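Local coordinates for Uly1 (Catenovulum maritimum, PDB 7DRQ), which probably cleaves the algal polysaccharide ulvan by elimination, as a calcium-binding member of polysaccharide lyase family 24, at residues A325-P330 / G388-T393; T121-Y126 / N231-E236; K22-A27 / T96-R101. All coordinates share one frame; numbering follows the deposited sequence.

Contact 1: A325-P330 / G388-T393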
ATOM      1  N   ALA A 325      11.016 -16.052  11.227  1.00 12.35           N
ATOM      2  CA  ALA A 325      11.447 -14.895  10.450  1.00 13.57           C
ATOM      3  C   ALA A 325      11.805 -13.701  11.331  1.00 10.69           C
ATOM      4  O   ALA A 325      11.925 -12.583  10.835  1.00 12.09           O
ATOM      5  CB  ALA A 325      10.357 -14.516   9.443  1.00 12.73           C
ATOM      6  N   LEU A 326      11.991 -13.924  12.630  1.00 13.91           N
ATOM      7  CA  LEU A 326      12.278 -12.832  13.562  1.00 11.08           C
ATOM      8  C   LEU A 326      13.540 -12.057  13.184  1.00 13.81           C
ATOM      9  O   LEU A 326      14.549 -12.644  12.790  1.00 15.96           O
ATOM     10  CB  LEU A 326      12.451 -13.410  14.967  1.00 10.51           C
ATOM     11  CG  LEU A 326      12.717 -12.406  16.087  1.00 13.96           C
ATOM     12  CD1 LEU A 326      11.446 -11.602  16.384  1.00 14.09           C
ATOM     13  CD2 LEU A 326      13.201 -13.145  17.338  1.00 18.02           C
ATOM     14  N   VAL A 327      13.492 -10.723  13.330  1.00 12.11           N
ATOM     15  CA  VAL A 327      14.714  -9.913  13.288  1.00 12.57           C
ATOM     16  C   VAL A 327      14.910  -9.111  14.582  1.00 15.51           C
ATOM     17  O   VAL A 327      16.049  -8.807  14.959  1.00 16.33           O
ATOM     18  CB  VAL A 327      14.742  -8.962  12.066  1.00 12.64           C
ATOM     19  CG1 VAL A 327      14.731  -9.749  10.753  1.00 13.80           C
ATOM     20  CG2 VAL A 327      13.591  -7.954  12.110  1.00 16.63           C
HETATM   21  N   MSE A 328      13.824  -8.760  15.269  1.00 11.29           N
HETATM   22  CA  MSE A 328      13.911  -7.840  16.427  1.00 14.04           C
HETATM   23  C   MSE A 328      12.625  -7.890  17.243  1.00 13.70           C
HETATM   24  O   MSE A 328      11.560  -8.148  16.693  1.00 15.12           O
HETATM   25  CB  MSE A 328      14.204  -6.403  15.941  1.00 14.41           C
HETATM   26  CG  MSE A 328      14.820  -5.428  16.983  1.00 14.48           C
HETATM   27 SE   MSE A 328      13.540  -4.390  18.047  0.59 13.74          SE
HETATM   28  CE  MSE A 328      12.362  -3.742  16.524  1.00 29.69           C
ATOM     29  N   ARG A 329      12.710  -7.681  18.555  1.00 15.19           N
ATOM     30  CA  ARG A 329      11.506  -7.650  19.383  1.00  9.88           C
ATOM     31  C   ARG A 329      11.300  -6.221  19.838  1.00 14.20           C
ATOM     32  O   ARG A 329      11.981  -5.779  20.769  1.00 12.78           O
ATOM     33  CB  ARG A 329      11.647  -8.573  20.596  1.00 15.38           C
ATOM     34  CG  ARG A 329      11.898 -10.037  20.271  1.00 15.36           C
ATOM     35  CD  ARG A 329      10.597 -10.788  20.092  1.00 17.27           C
ATOM     36  NE  ARG A 329      10.853 -12.224  20.101  1.00 13.38           N
ATOM     37  CZ  ARG A 329      10.052 -13.129  19.551  1.00 17.20           C
ATOM     38  NH1 ARG A 329       8.934 -12.749  18.942  1.00 13.80           N
ATOM     39  NH2 ARG A 329      10.386 -14.414  19.598  1.00 18.98           N
ATOM     40  N   PRO A 330      10.381  -5.452  19.242  1.00 11.59           N
ATOM     41  CA  PRO A 330      10.264  -4.026  19.639  1.00 10.77           C
ATOM     42  C   PRO A 330       9.831  -3.823  21.087  1.00 13.32           C
ATOM     43  O   PRO A 330      10.082  -2.747  21.653  1.00 13.05           O
ATOM     44  CB  PRO A 330       9.216  -3.463  18.666  1.00 13.30           C
ATOM     45  CG  PRO A 330       9.181  -4.414  17.520  1.00 14.26           C
ATOM     46  CD  PRO A 330       9.573  -5.771  18.056  1.00 13.16           C
ATOM     47  N   GLY A 388      26.842 -10.181   9.062  1.00 15.76           N
ATOM     48  CA  GLY A 388      27.265  -9.606  10.316  1.00 19.19           C
ATOM     49  C   GLY A 388      26.109  -9.316  11.259  1.00 18.99           C
ATOM     50  O   GLY A 388      24.977  -9.778  11.087  1.00 16.14           O
ATOM     51  N   GLU A 389      26.418  -8.509  12.272  1.00 25.10           N
ATOM     52  CA  GLU A 389      25.464  -8.246  13.343  1.00 31.01           C
ATOM     53  C   GLU A 389      24.292  -7.414  12.832  1.00 17.24           C
ATOM     54  O   GLU A 389      24.458  -6.525  11.994  1.00 20.39           O
ATOM     55  CB  GLU A 389      26.155  -7.525  14.508  1.00 32.91           C
ATOM     56  CG  GLU A 389      25.325  -7.454  15.801  1.00 36.90           C
ATOM     57  CD  GLU A 389      26.050  -6.745  16.952  1.00 37.54           C
ATOM     58  OE1 GLU A 389      27.155  -6.205  16.734  1.00 45.63           O
ATOM     59  OE2 GLU A 389      25.512  -6.728  18.077  1.00 38.50           O
ATOM     60  N   LEU A 390      23.096  -7.750  13.302  1.00 17.00           N
ATOM     61  CA  LEU A 390      21.941  -6.880  13.137  1.00 17.59           C
ATOM     62  C   LEU A 390      22.037  -5.781  14.181  1.00 15.88           C
ATOM     63  O   LEU A 390      22.013  -6.068  15.381  1.00 19.32           O
ATOM     64  CB  LEU A 390      20.641  -7.652  13.336  1.00 18.92           C
ATOM     65  CG  LEU A 390      19.846  -8.274  12.205  1.00 25.29           C
ATOM     66  CD1 LEU A 390      18.573  -8.850  12.810  1.00 17.18           C
ATOM     67  CD2 LEU A 390      19.539  -7.239  11.127  1.00 18.85           C
ATOM     68  N   ILE A 391      22.153  -4.536  13.743  1.00 14.14           N
ATOM     69  CA  ILE A 391      22.218  -3.391  14.646  1.00 15.05           C
ATOM     70  C   ILE A 391      20.829  -2.780  14.751  1.00 16.58           C
ATOM     71  O   ILE A 391      20.196  -2.504  13.728  1.00 15.53           O
ATOM     72  CB  ILE A 391      23.223  -2.343  14.139  1.00 16.40           C
ATOM     73  CG1 ILE A 391      24.638  -2.926  14.081  1.00 23.17           C
ATOM     74  CG2 ILE A 391      23.179  -1.091  15.025  1.00 21.97           C
ATOM     75  CD1 ILE A 391      25.664  -1.935  13.543  1.00 27.84           C
ATOM     76  N   THR A 392      20.352  -2.566  15.979  1.00 14.20           N
ATOM     77  CA  THR A 392      19.134  -1.804  16.228  1.00 10.01           C
ATOM     78  C   THR A 392      19.505  -0.582  17.053  1.00 14.06           C
ATOM     79  O   THR A 392      20.158  -0.714  18.094  1.00 14.64           O
ATOM     80  CB  THR A 392      18.079  -2.624  16.972  1.00 14.50           C
ATOM     81  OG1 THR A 392      17.699  -3.759  16.186  1.00 13.71           O
ATOM     82  CG2 THR A 392      16.851  -1.779  17.246  1.00 13.89           C
ATOM     83  N   THR A 393      19.078   0.594  16.600  1.00 11.64           N
ATOM     84  CA  THR A 393      19.264   1.831  17.348  1.00 12.00           C
ATOM     85  C   THR A 393      17.930   2.555  17.443  1.00 13.90           C
ATOM     86  O   THR A 393      17.091   2.456  16.543  1.00 13.82           O
ATOM     87  CB  THR A 393      20.326   2.743  16.686  1.00 11.98           C
ATOM     88  OG1 THR A 393      20.559   3.905  17.504  1.00 16.50           O
ATOM     89  CG2 THR A 393      19.875   3.191  15.300  1.00 14.97           C
TER
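Val327 and Leu390 touch each other and share the aromatic side chain of Tyr310, which packs against both; of the flat groups within the segments, the guanidinium of Arg329 has Leu326 CD1 3.6 Å above one face, nearer the edge of the group than its middle, and its NH2 in a salt bridge to Asp323. The side-chain contact joins two neighbouring blades of a beta-propeller: the short, weakly bonded strand 326-328 pairs antiparallel with strand 290-298, and strand 391-393 pairs antiparallel with strand 372-383. Leu390 reaches across with a single methyl. Its CD1 lies 3.3 Å from the carbonyl oxygen Val327 O and 3.9 Å from Val327 CB, so one branch touches both backbone and side chain. Further along, Met328, present as selenomethionine, crosses Thr392 at about a right angle. CG stands opposite the backbone N (chi1 -159°), which aims this methylene at the threonine before the chain bends at chi2 and chi3. The hydroxyl of Thr392 has its polar partner within its own blade, the hydroxyl of Thr381. Toward the selenomethionine it makes a van der Waals contact with a methylene, Thr392 OG1 lying 3.4 Å from Met328 CG and Thr392 CG2 to one side, 4.2 Å from the same carbon.

Contact 2: T121-Y126 / N231-E236; sequences TIHLLY and NKYLAE
Tyr233 extends its ring toward His123 and Thr121 because CG stands anti to the backbone N (chi1 179°). His123 turns its own CG beside the backbone N (chi1 -54°), and the two side chains cross at about a right angle. The result is a T-shaped, edge-to-face pair with centroids 4.7 Å apart and planes at 61°. His123 CE1 comes within 3.7 Å of Tyr233 CE1, and His123 NE2 sits 3.9 Å above the plane of the Tyr233 ring, over its centre. On the opposite face of that ring the backbone atom Ala235 N lies nearer the rim. Strands 122-126 and 225-234 belong to adjacent blades of the beta-propeller, so this buried cluster fills the seam between two sheets, with Trp240 meeting both rings. His123 is fixed in rotation from two sides: NE2 donates to Thr121 OG1 at 2.7 Å, somewhat tilted from the imidazole plane, and ND1 bonds to the hydroxyl of Tyr150. Replacing Tyr233 by a leucine would probably take away the aromatic face that receives the histidine edge, leaving a gap beside it, and deprive Asp119 OD2 of its tyrosine hydroxyl. That carboxylate uses OD2 for Tyr233 OH and OD1 for Thr121 OG1, while Thr121 CG2 packs 3.7 Å from Tyr233 OH.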
ATOM      1  N   THR A 121      -0.472  -4.446 -20.530  1.00 11.34           N
ATOM      2  CA  THR A 121      -1.796  -4.372 -19.924  1.00 11.82           C
ATOM      3  C   THR A 121      -1.754  -3.491 -18.679  1.00 11.89           C
ATOM      4  O   THR A 121      -0.724  -3.373 -18.006  1.00 12.20           O
ATOM      5  CB  THR A 121      -2.308  -5.753 -19.537  1.00 13.07           C
ATOM      6  OG1 THR A 121      -1.290  -6.430 -18.803  1.00 10.39           O
ATOM      7  CG2 THR A 121      -2.712  -6.578 -20.781  1.00 11.67           C
ATOM      8  N   ILE A 122      -2.886  -2.862 -18.391  1.00  7.66           N
ATOM      9  CA  ILE A 122      -3.073  -2.035 -17.210  1.00 10.24           C
ATOM     10  C   ILE A 122      -3.976  -2.791 -16.252  1.00 10.95           C
ATOM     11  O   ILE A 122      -4.988  -3.361 -16.670  1.00 11.47           O
ATOM     12  CB  ILE A 122      -3.707  -0.682 -17.571  1.00  8.58           C
ATOM     13  CG1 ILE A 122      -2.901   0.005 -18.681  1.00 11.49           C
ATOM     14  CG2 ILE A 122      -3.871   0.202 -16.310  1.00 12.00           C
ATOM     15  CD1 ILE A 122      -3.648   1.152 -19.347  1.00 11.57           C
ATOM     16  N   HIS A 123      -3.621  -2.783 -14.973  1.00  8.90           N
ATOM     17  CA  HIS A 123      -4.387  -3.493 -13.953  1.00 10.36           C
ATOM     18  C   HIS A 123      -4.774  -2.547 -12.831  1.00 11.75           C
ATOM     19  O   HIS A 123      -3.936  -1.777 -12.349  1.00 10.57           O
ATOM     20  CB  HIS A 123      -3.575  -4.668 -13.427  1.00 13.58           C
ATOM     21  CG  HIS A 123      -3.106  -5.563 -14.523  1.00 12.00           C
ATOM     22  ND1 HIS A 123      -3.836  -6.652 -14.947  1.00 11.50           N
ATOM     23  CD2 HIS A 123      -2.035  -5.480 -15.348  1.00 13.23           C
ATOM     24  CE1 HIS A 123      -3.216  -7.226 -15.962  1.00 11.38           C
ATOM     25  NE2 HIS A 123      -2.117  -6.540 -16.222  1.00 12.83           N
ATOM     26  N   LEU A 124      -6.044  -2.610 -12.427  1.00 11.09           N
ATOM     27  CA  LEU A 124      -6.595  -1.787 -11.355  1.00 10.13           C
ATOM     28  C   LEU A 124      -7.319  -2.667 -10.346  1.00 12.14           C
ATOM     29  O   LEU A 124      -8.128  -3.520 -10.731  1.00 10.36           O
ATOM     30  CB  LEU A 124      -7.576  -0.748 -11.903  1.00 10.91           C
ATOM     31  CG  LEU A 124      -6.968   0.274 -12.861  1.00 11.03           C
ATOM     32  CD1 LEU A 124      -8.072   0.955 -13.638  1.00 13.31           C
ATOM     33  CD2 LEU A 124      -6.155   1.295 -12.059  1.00 11.36           C
ATOM     34  N   LEU A 125      -7.063  -2.424  -9.066  1.00  9.07           N
ATOM     35  CA  LEU A 125      -7.772  -3.080  -7.974  1.00 11.35           C
ATOM     36  C   LEU A 125      -8.274  -2.008  -7.030  1.00 10.25           C
ATOM     37  O   LEU A 125      -7.496  -1.146  -6.611  1.00 10.81           O
ATOM     38  CB  LEU A 125      -6.846  -4.045  -7.240  1.00  9.26           C
ATOM     39  CG  LEU A 125      -6.526  -5.310  -8.030  1.00 11.48           C
ATOM     40  CD1 LEU A 125      -5.342  -6.018  -7.415  1.00 11.93           C
ATOM     41  CD2 LEU A 125      -7.732  -6.254  -8.103  1.00  9.27           C
ATOM     42  N   TYR A 126      -9.562  -2.036  -6.683  1.00 10.32           N
ATOM     43  CA  TYR A 126     -10.032  -0.875  -5.940  1.00 10.93           C
ATOM     44  C   TYR A 126     -11.211  -1.181  -5.028  1.00 11.62           C
ATOM     45  O   TYR A 126     -11.987  -2.111  -5.253  1.00 11.71           O
ATOM     46  CB  TYR A 126     -10.410   0.262  -6.883  1.00 11.53           C
ATOM     47  CG  TYR A 126     -11.221  -0.096  -8.118  1.00 11.22           C
ATOM     48  CD1 TYR A 126     -12.620  -0.126  -8.079  1.00 10.38           C
ATOM     49  CD2 TYR A 126     -10.593  -0.311  -9.347  1.00 12.01           C
ATOM     50  CE1 TYR A 126     -13.363  -0.394  -9.229  1.00 12.26           C
ATOM     51  CE2 TYR A 126     -11.327  -0.578 -10.503  1.00 12.05           C
ATOM     52  CZ  TYR A 126     -12.710  -0.618 -10.441  1.00 13.70           C
ATOM     53  OH  TYR A 126     -13.434  -0.882 -11.594  1.00 12.13           O
ATOM     54  N   ASN A 231       0.252 -13.414  -5.997  1.00 12.29           N
ATOM     55  CA  ASN A 231       0.150 -14.144  -7.249  1.00 12.59           C
ATOM     56  C   ASN A 231       1.017 -13.447  -8.289  1.00 12.60           C
ATOM     57  O   ASN A 231       1.674 -12.439  -8.009  1.00 12.00           O
ATOM     58  CB  ASN A 231      -1.311 -14.271  -7.710  1.00 10.43           C
ATOM     59  CG  ASN A 231      -1.985 -12.919  -7.904  1.00 12.12           C
ATOM     60  OD1 ASN A 231      -1.346 -11.871  -7.827  1.00 12.19           O
ATOM     61  ND2 ASN A 231      -3.290 -12.944  -8.158  1.00 11.07           N
ATOM     62  N   LYS A 232       1.019 -14.000  -9.495  1.00 11.09           N
ATOM     63  CA  LYS A 232       1.851 -13.517 -10.583  1.00 12.80           C
ATOM     64  C   LYS A 232       0.994 -13.364 -11.827  1.00 13.91           C
ATOM     65  O   LYS A 232       0.088 -14.168 -12.076  1.00 13.69           O
ATOM     66  CB  LYS A 232       3.035 -14.464 -10.851  1.00 15.29           C
ATOM     67  CG  LYS A 232       3.836 -14.115 -12.108  1.00 17.13           C
ATOM     68  CD  LYS A 232       5.117 -14.932 -12.242  1.00 19.39           C
ATOM     69  CE  LYS A 232       4.837 -16.366 -12.627  1.00 30.93           C
ATOM     70  NZ  LYS A 232       6.109 -17.142 -12.777  1.00 35.47           N
ATOM     71  N   TYR A 233       1.273 -12.319 -12.595  1.00 12.80           N
ATOM     72  CA  TYR A 233       0.588 -12.109 -13.857  1.00 11.67           C
ATOM     73  C   TYR A 233       1.209 -12.998 -14.927  1.00 14.10           C
ATOM     74  O   TYR A 233       2.430 -13.009 -15.114  1.00 12.58           O
ATOM     75  CB  TYR A 233       0.668 -10.639 -14.263  1.00 12.42           C
ATOM     76  CG  TYR A 233      -0.018 -10.381 -15.570  1.00 13.11           C
ATOM     77  CD1 TYR A 233      -1.354 -10.737 -15.752  1.00 10.79           C
ATOM     78  CD2 TYR A 233       0.679  -9.841 -16.644  1.00 12.04           C
ATOM     79  CE1 TYR A 233      -1.982 -10.528 -16.949  1.00 10.64           C
ATOM     80  CE2 TYR A 233       0.059  -9.631 -17.856  1.00 11.83           C
ATOM     81  CZ  TYR A 233      -1.274  -9.980 -18.004  1.00 12.70           C
ATOM     82  OH  TYR A 233      -1.896  -9.776 -19.210  1.00 13.35           O
ATOM     83  N   LEU A 234       0.371 -13.761 -15.618  1.00 13.60           N
ATOM     84  CA  LEU A 234       0.833 -14.658 -16.677  1.00 12.44           C
ATOM     85  C   LEU A 234       0.529 -13.970 -18.003  1.00 14.77           C
ATOM     86  O   LEU A 234      -0.550 -14.138 -18.574  1.00 18.32           O
ATOM     87  CB  LEU A 234       0.153 -16.014 -16.558  1.00 11.64           C
ATOM     88  CG  LEU A 234       0.237 -16.655 -15.166  1.00 17.26           C
ATOM     89  CD1 LEU A 234      -0.555 -17.964 -15.125  1.00 16.11           C
ATOM     90  CD2 LEU A 234       1.696 -16.883 -14.760  1.00 17.66           C
ATOM     91  N   ALA A 235       1.491 -13.179 -18.494  1.00 13.85           N
ATOM     92  CA  ALA A 235       1.253 -12.383 -19.698  1.00 17.47           C
ATOM     93  C   ALA A 235       0.911 -13.262 -20.894  1.00 18.88           C
ATOM     94  O   ALA A 235       0.100 -12.878 -21.747  1.00 20.78           O
ATOM     95  CB  ALA A 235       2.476 -11.519 -20.011  1.00 16.05           C
ATOM     96  N   GLU A 236       1.518 -14.446 -20.976  1.00 15.94           N
ATOM     97  CA  GLU A 236       1.247 -15.317 -22.109  1.00 20.78           C
ATOM     98  C   GLU A 236      -0.172 -15.875 -22.088  1.00 22.37           C
ATOM     99  O   GLU A 236      -0.654 -16.342 -23.125  1.00 20.01           O
ATOM    100  CB  GLU A 236       2.272 -16.451 -22.140  1.00 21.64           C
ATOM    101  CG  GLU A 236       1.908 -17.646 -21.287  1.00 25.66           C
ATOM    102  CD  GLU A 236       2.249 -17.468 -19.813  1.00 32.83           C
ATOM    103  OE1 GLU A 236       2.674 -16.357 -19.398  1.00 25.07           O
ATOM    104  OE2 GLU A 236       2.093 -18.465 -19.070  1.00 32.10           O
TER

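Contact 3: K22-A27 / T96-R101; sequences KSVPQA and TGFEGR
Phe98 and Ala27 form the tight part of this contact, where the start of helix 24-29 rests on a loop carried by the beta-propeller, between the short strands 93-94 and 104-105. The methyl Ala27 CB stands over one face of the phenyl ring, 4.2 Å from the Phe98 centroid and 27° off the ring normal, a CH-pi contact. On the opposite face Glu99 CG lies 3.8 Å above the Phe98 plane toward the rim, so the ring is sandwiched between a helix residue and its own neighbour. With CG anti to the backbone N (chi1 -173°), the ring stretches out along the helix until its far carbon, Phe98 CZ, meets Val24 CG1 at 3.7 Å, the two side chains crossing at about a right angle. Val104 and Tyr42 help enclose the phenylalanine.

Toward solvent the fit is looser: Val24 is only partly buried, and Pro25 and Gln26 turn to the outside. There the helix start is secured from within by a capping box, Gln26 N donating to Ser23 OG at 2.8 Å and Ser23 N to Gln26 OE1.

The loop, too, is braced internally. Phe98 to Arg101 form a type I' turn, and Arg101 NH1 donates to Glu99 O at 2.9 Å, in the guanidinium plane. The aliphatic part of Arg101 passes the helix, with CG 3.7 Å from Ala27 O. Between the two segments the adhesion is thus essentially apolar; polar ties to the helix are supplied by the next residue, Arg28, whose carbonyl accepts from Arg101 NH2 and whose guanidinium forms a salt bridge with Glu99.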
ATOM      1  N   LYS A  22     -15.823   9.052  12.352  1.00 20.70           N
ATOM      2  CA  LYS A  22     -16.912   8.233  12.870  1.00 24.87           C
ATOM      3  C   LYS A  22     -16.375   6.915  13.412  1.00 26.43           C
ATOM      4  O   LYS A  22     -15.455   6.321  12.837  1.00 22.71           O
ATOM      5  CB  LYS A  22     -17.956   7.935  11.788  1.00 19.34           C
ATOM      6  CG  LYS A  22     -18.687   9.153  11.257  1.00 21.85           C
ATOM      7  CD  LYS A  22     -19.538   9.834  12.325  1.00 24.27           C
ATOM      8  CE  LYS A  22     -20.242  11.055  11.741  1.00 25.74           C
ATOM      9  NZ  LYS A  22     -21.117  11.740  12.729  1.00 27.01           N
ATOM     10  N   SER A  23     -16.965   6.455  14.516  1.00 23.05           N
ATOM     11  CA  SER A  23     -16.714   5.109  14.996  1.00 24.94           C
ATOM     12  C   SER A  23     -17.216   4.087  13.970  1.00 24.35           C
ATOM     13  O   SER A  23     -17.984   4.403  13.060  1.00 23.02           O
ATOM     14  CB  SER A  23     -17.399   4.894  16.349  1.00 24.43           C
ATOM     15  OG  SER A  23     -18.774   4.617  16.172  1.00 24.24           O
ATOM     16  N   VAL A  24     -16.774   2.845  14.129  1.00 18.55           N
ATOM     17  CA  VAL A  24     -17.268   1.761  13.286  1.00 22.41           C
ATOM     18  C   VAL A  24     -18.759   1.531  13.535  1.00 23.90           C
ATOM     19  O   VAL A  24     -19.519   1.394  12.563  1.00 20.45           O
ATOM     20  CB  VAL A  24     -16.447   0.481  13.492  1.00 21.19           C
ATOM     21  CG1 VAL A  24     -17.205  -0.718  12.968  1.00 22.24           C
ATOM     22  CG2 VAL A  24     -15.096   0.620  12.796  1.00 24.59           C
ATOM     23  N   PRO A  25     -19.240   1.476  14.789  1.00 26.31           N
ATOM     24  CA  PRO A  25     -20.700   1.354  14.975  1.00 28.44           C
ATOM     25  C   PRO A  25     -21.482   2.541  14.433  1.00 24.67           C
ATOM     26  O   PRO A  25     -22.568   2.350  13.875  1.00 27.08           O
ATOM     27  CB  PRO A  25     -20.849   1.211  16.499  1.00 28.92           C
ATOM     28  CG  PRO A  25     -19.549   0.642  16.947  1.00 26.94           C
ATOM     29  CD  PRO A  25     -18.525   1.313  16.071  1.00 26.96           C
ATOM     30  N   GLN A  26     -20.973   3.765  14.594  1.00 20.52           N
ATOM     31  CA  GLN A  26     -21.595   4.922  13.959  1.00 25.21           C
ATOM     32  C   GLN A  26     -21.648   4.750  12.445  1.00 27.11           C
ATOM     33  O   GLN A  26     -22.704   4.908  11.820  1.00 21.95           O
ATOM     34  CB  GLN A  26     -20.811   6.189  14.306  1.00 29.17           C
ATOM     35  CG  GLN A  26     -21.330   7.012  15.471  1.00 29.63           C
ATOM     36  CD  GLN A  26     -20.441   8.208  15.744  1.00 33.70           C
ATOM     37  OE1 GLN A  26     -19.210   8.120  15.647  1.00 27.96           O
ATOM     38  NE2 GLN A  26     -21.056   9.344  16.072  1.00 37.49           N
ATOM     39  N   ALA A  27     -20.499   4.438  11.837  1.00 20.58           N
ATOM     40  CA  ALA A  27     -20.429   4.328  10.382  1.00 21.01           C
ATOM     41  C   ALA A  27     -21.383   3.262   9.870  1.00 19.80           C
ATOM     42  O   ALA A  27     -21.993   3.417   8.806  1.00 20.33           O
ATOM     43  CB  ALA A  27     -18.998   4.017   9.952  1.00 20.04           C
ATOM     44  N   THR A  96     -17.628   3.104  -2.461  1.00 12.16           N
ATOM     45  CA  THR A  96     -18.784   2.633  -1.708  1.00 12.59           C
ATOM     46  C   THR A  96     -18.650   2.880  -0.210  1.00 16.01           C
ATOM     47  O   THR A  96     -19.533   2.482   0.552  1.00 11.88           O
ATOM     48  CB  THR A  96     -19.043   1.141  -1.994  1.00 16.35           C
ATOM     49  OG1 THR A  96     -17.881   0.359  -1.679  1.00 13.19           O
ATOM     50  CG2 THR A  96     -19.397   0.951  -3.461  1.00 16.10           C
ATOM     51  N   GLY A  97     -17.581   3.544   0.226  1.00 11.93           N
ATOM     52  CA  GLY A  97     -17.495   3.991   1.602  1.00 13.76           C
ATOM     53  C   GLY A  97     -17.290   2.843   2.571  1.00 13.74           C
ATOM     54  O   GLY A  97     -16.688   1.807   2.250  1.00 15.08           O
ATOM     55  N   PHE A  98     -17.822   3.024   3.776  1.00 14.06           N
ATOM     56  CA  PHE A  98     -17.711   1.998   4.804  1.00 14.18           C
ATOM     57  C   PHE A  98     -18.823   0.974   4.609  1.00 14.13           C
ATOM     58  O   PHE A  98     -19.993   1.266   4.876  1.00 14.28           O
ATOM     59  CB  PHE A  98     -17.782   2.605   6.203  1.00 15.06           C
ATOM     60  CG  PHE A  98     -17.492   1.603   7.291  1.00 15.16           C
ATOM     61  CD1 PHE A  98     -16.184   1.354   7.683  1.00 17.24           C
ATOM     62  CD2 PHE A  98     -18.518   0.888   7.893  1.00 19.52           C
ATOM     63  CE1 PHE A  98     -15.901   0.422   8.674  1.00 19.36           C
ATOM     64  CE2 PHE A  98     -18.245  -0.056   8.882  1.00 18.23           C
ATOM     65  CZ  PHE A  98     -16.938  -0.290   9.272  1.00 19.79           C
ATOM     66  N   GLU A  99     -18.455  -0.220   4.141  1.00 12.97           N
ATOM     67  CA  GLU A  99     -19.385  -1.333   3.944  1.00 14.25           C
ATOM     68  C   GLU A  99     -20.656  -0.887   3.222  1.00 16.81           C
ATOM     69  O   GLU A  99     -21.779  -1.186   3.636  1.00 16.56           O
ATOM     70  CB  GLU A  99     -19.712  -2.006   5.286  1.00 15.08           C
ATOM     71  CG  GLU A  99     -18.472  -2.622   5.961  1.00 16.84           C
ATOM     72  CD  GLU A  99     -18.737  -3.142   7.368  1.00 22.13           C
ATOM     73  OE1 GLU A  99     -17.776  -3.569   8.040  1.00 20.00           O
ATOM     74  OE2 GLU A  99     -19.900  -3.103   7.802  1.00 20.80           O
ATOM     75  N   GLY A 100     -20.474  -0.145   2.131  1.00 14.78           N
ATOM     76  CA  GLY A 100     -21.578   0.293   1.306  1.00 16.29           C
ATOM     77  C   GLY A 100     -22.150   1.645   1.674  1.00 14.51           C
ATOM     78  O   GLY A 100     -22.879   2.234   0.864  1.00 14.63           O
ATOM     79  N   ARG A 101     -21.842   2.155   2.872  1.00 13.65           N
ATOM     80  CA  ARG A 101     -22.314   3.462   3.323  1.00 12.98           C
ATOM     81  C   ARG A 101     -21.390   4.494   2.709  1.00 13.91           C
ATOM     82  O   ARG A 101     -20.393   4.901   3.304  1.00 15.02           O
ATOM     83  CB  ARG A 101     -22.324   3.552   4.843  1.00 16.35           C
ATOM     84  CG  ARG A 101     -23.461   2.771   5.491  1.00 17.00           C
ATOM     85  CD  ARG A 101     -23.179   1.267   5.550  1.00 16.73           C
ATOM     86  NE  ARG A 101     -23.971   0.622   6.599  1.00 17.24           N
ATOM     87  CZ  ARG A 101     -24.040  -0.695   6.786  1.00 25.98           C
ATOM     88  NH1 ARG A 101     -23.358  -1.517   5.999  1.00 21.22           N
ATOM     89  NH2 ARG A 101     -24.782  -1.194   7.774  1.00 21.89           N
TER

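Overall arrangement
From the N terminus, strand 3-15 joins the sheet of the last strands, 444-452, 455-462 and 469-478, bringing the two ends of the chain together in one blade. Contact 3 comes next, closing a loop of 68 residues that contains the sheet running from strand 53-56 to strand 86-91 and fastening helix 24-29 to the loop that follows strand 93-94. Contact 2 then bridges 104 residues, joining the sheet of strand 122-126 to that of strand 225-234. Contact 1, much later, spans 57 residues and ties the blade of strand 290-298 to the following one. The three lie in series, none nesting or crossing. Contacts 2 and 3 approach to about 7 Å between nearest atoms; contact 1 lies farther away, its centre 35 Å from that of contact 2.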